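Local coordinates for Mab-21 domain-containing protein (Tribolium castaneum, PDB 7LT2) that senses double-stranded RNA and, in innate immunity, makes the cyclic dinucleotide 2',3'-cGAMP from ATP and GTP, at residues G62-G66 with K67-F71. Numbering follows the deposited sequence.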
loop_
_atom_site.group_PDB
_atom_site.type_symbol
_atom_site.label_atom_id
_atom_site.label_comp_id
_atom_site.label_asym_id
_atom_site.label_seq_id
_atom_site.Cartn_x
_atom_site.Cartn_y
_atom_site.Cartn_z
ATOM N N GLY A 62 -1.658 -2.613 -8.993
ATOM C CA GLY A 62 -1.533 -2.409 -10.424
ATOM C C GLY A 62 -1.323 -0.964 -10.810
ATOM O O GLY A 62 -1.647 -0.575 -11.937
ATOM N N LEU A 63 -0.778 -0.156 -9.899
ATOM C CA LEU A 63 -0.623 1.281 -10.103
ATOM C C LEU A 63 0.827 1.743 -10.007
ATOM O O LEU A 63 1.076 2.955 -9.947
ATOM C CB LEU A 63 -1.470 2.051 -9.082
ATOM C CG LEU A 63 -2.985 1.851 -9.128
ATOM C CD1 LEU A 63 -3.639 2.604 -7.973
ATOM C CD2 LEU A 63 -3.557 2.305 -10.463
ATOM N N LYS A 64 1.791 0.824 -9.999
ATOM C CA LYS A 64 3.195 1.201 -9.886
ATOM C C LYS A 64 3.723 1.720 -11.219
ATOM O O LYS A 64 3.538 1.081 -12.259
ATOM C CB LYS A 64 4.033 0.010 -9.413
ATOM C CG LYS A 64 5.541 0.289 -9.333
ATOM C CD LYS A 64 5.855 1.397 -8.330
ATOM C CE LYS A 64 7.336 1.742 -8.331
ATOM N NZ LYS A 64 7.616 2.977 -7.560
ATOM N N VAL A 65 4.377 2.880 -11.178
ATOM C CA VAL A 65 5.047 3.457 -12.339
ATOM C C VAL A 65 6.497 2.986 -12.342
ATOM O O VAL A 65 7.240 3.234 -11.386
ATOM C CB VAL A 65 4.974 4.991 -12.312
ATOM C CG1 VAL A 65 5.780 5.587 -13.461
ATOM C CG2 VAL A 65 3.528 5.459 -12.363
ATOM N N GLY A 66 6.906 2.314 -13.417
ATOM C CA GLY A 66 8.288 1.888 -13.536
ATOM C C GLY A 66 8.568 0.582 -12.809
ATOM O O GLY A 66 7.665 -0.192 -12.487
ATOM N N LYS A 67 9.849 0.340 -12.554
ATOM C CA LYS A 67 10.254 -0.910 -11.910
ATOM C C LYS A 67 9.758 -0.945 -10.468
ATOM O O LYS A 67 10.039 -0.019 -9.699
ATOM C CB LYS A 67 11.775 -1.074 -11.942
ATOM C CG LYS A 67 12.258 -2.374 -11.300
ATOM C CD LYS A 67 13.768 -2.522 -11.352
ATOM C CE LYS A 67 14.461 -1.380 -10.646
ATOM N NZ LYS A 67 14.172 -1.379 -9.190
ATOM N N PRO A 68 9.029 -1.983 -10.064
ATOM C CA PRO A 68 8.602 -2.071 -8.664
ATOM C C PRO A 68 9.792 -2.285 -7.747
ATOM O O PRO A 68 10.775 -2.940 -8.105
ATOM C CB PRO A 68 7.652 -3.277 -8.649
ATOM C CG PRO A 68 8.001 -4.070 -9.851
ATOM C CD PRO A 68 8.561 -3.118 -10.877
ATOM N N GLU A 69 9.703 -1.697 -6.552
ATOM C CA GLU A 69 10.833 -1.699 -5.632
ATOM C C GLU A 69 10.476 -2.214 -4.243
ATOM O O GLU A 69 11.335 -2.796 -3.571
ATOM C CB GLU A 69 11.430 -0.294 -5.535
ATOM C CG GLU A 69 12.299 0.045 -6.735
ATOM C CD GLU A 69 12.565 1.525 -6.875
ATOM O OE1 GLU A 69 11.734 2.327 -6.403
ATOM O OE2 GLU A 69 13.608 1.884 -7.462
ATOM N N GLU A 70 9.231 -2.026 -3.805
ATOM C CA GLU A 70 8.850 -2.453 -2.460
ATOM C C GLU A 70 7.345 -2.658 -2.381
ATOM O O GLU A 70 6.585 -2.137 -3.198
ATOM C CB GLU A 70 9.286 -1.431 -1.407
ATOM C CG GLU A 70 8.673 -0.054 -1.609
ATOM C CD GLU A 70 8.948 0.881 -0.450
ATOM O OE1 GLU A 70 8.795 0.446 0.712
ATOM O OE2 GLU A 70 9.312 2.048 -0.702
ATOM N N PHE A 71 6.924 -3.427 -1.375
ATOM C CA PHE A 71 5.528 -3.449 -0.961
ATOM C C PHE A 71 5.464 -3.784 0.524
ATOM O O PHE A 71 6.472 -4.109 1.157
ATOM C CB PHE A 71 4.675 -4.423 -1.798
ATOM C CG PHE A 71 4.998 -5.883 -1.599
ATOM C CD1 PHE A 71 5.975 -6.498 -2.362
ATOM C CD2 PHE A 71 4.285 -6.648 -0.689
ATOM C CE1 PHE A 71 6.259 -7.845 -2.204
ATOM C CE2 PHE A 71 4.565 -7.997 -0.521
ATOM C CZ PHE A 71 5.556 -8.593 -1.280
HETATM O O HOH W 1 9.988 4.072 -8.181
HETATM O O HOH W 2 9.625 2.510 -4.873
#
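K64 lays its side chain across the inside of a turn and meets the backbone of K67 and P68 with its methylene groups. CG stands anti to the backbone N (chi1 177°), and a bend at chi2 (62°) brings CE up to K67 O and points the amine toward E69. K64 CG comes to 3.9 Å from P68 CA. K64 CE approaches K67 O to 3.5 Å, a van der Waals contact. This is the connection from helix 58-61, closed by a Schellman motif at G62, to strand 70-77 of the nucleotidyltransferase core, where E70 probably binds catalytic magnesium. The ammonium group ends near the E69 carboxylate without touching it: K64 NZ and E69 OE1 are 4.3 Å apart, and two waters bridge them. One accepts from K64 NZ at 2.7 Å and donates to E69 OE1; the other, only weakly held by the lysine, donates to E69 OE1 at 2.6 Å. E69 OE2 lies 3.7 Å from K67 NZ, a long salt bridge, because bends at chi3 and chi4 fold the K67 chain back toward it. The E69 carboxylate thus lies between two lysines. G66 makes the turn with positive phi (83°), and P68 CD lies beside the G66 carbonyl oxygen. V65 points away from the turn onto helix 258-272, whose K266 NZ hydrogen-bonds to the L63 carbonyl. P68 touches M190 of strand 188-200.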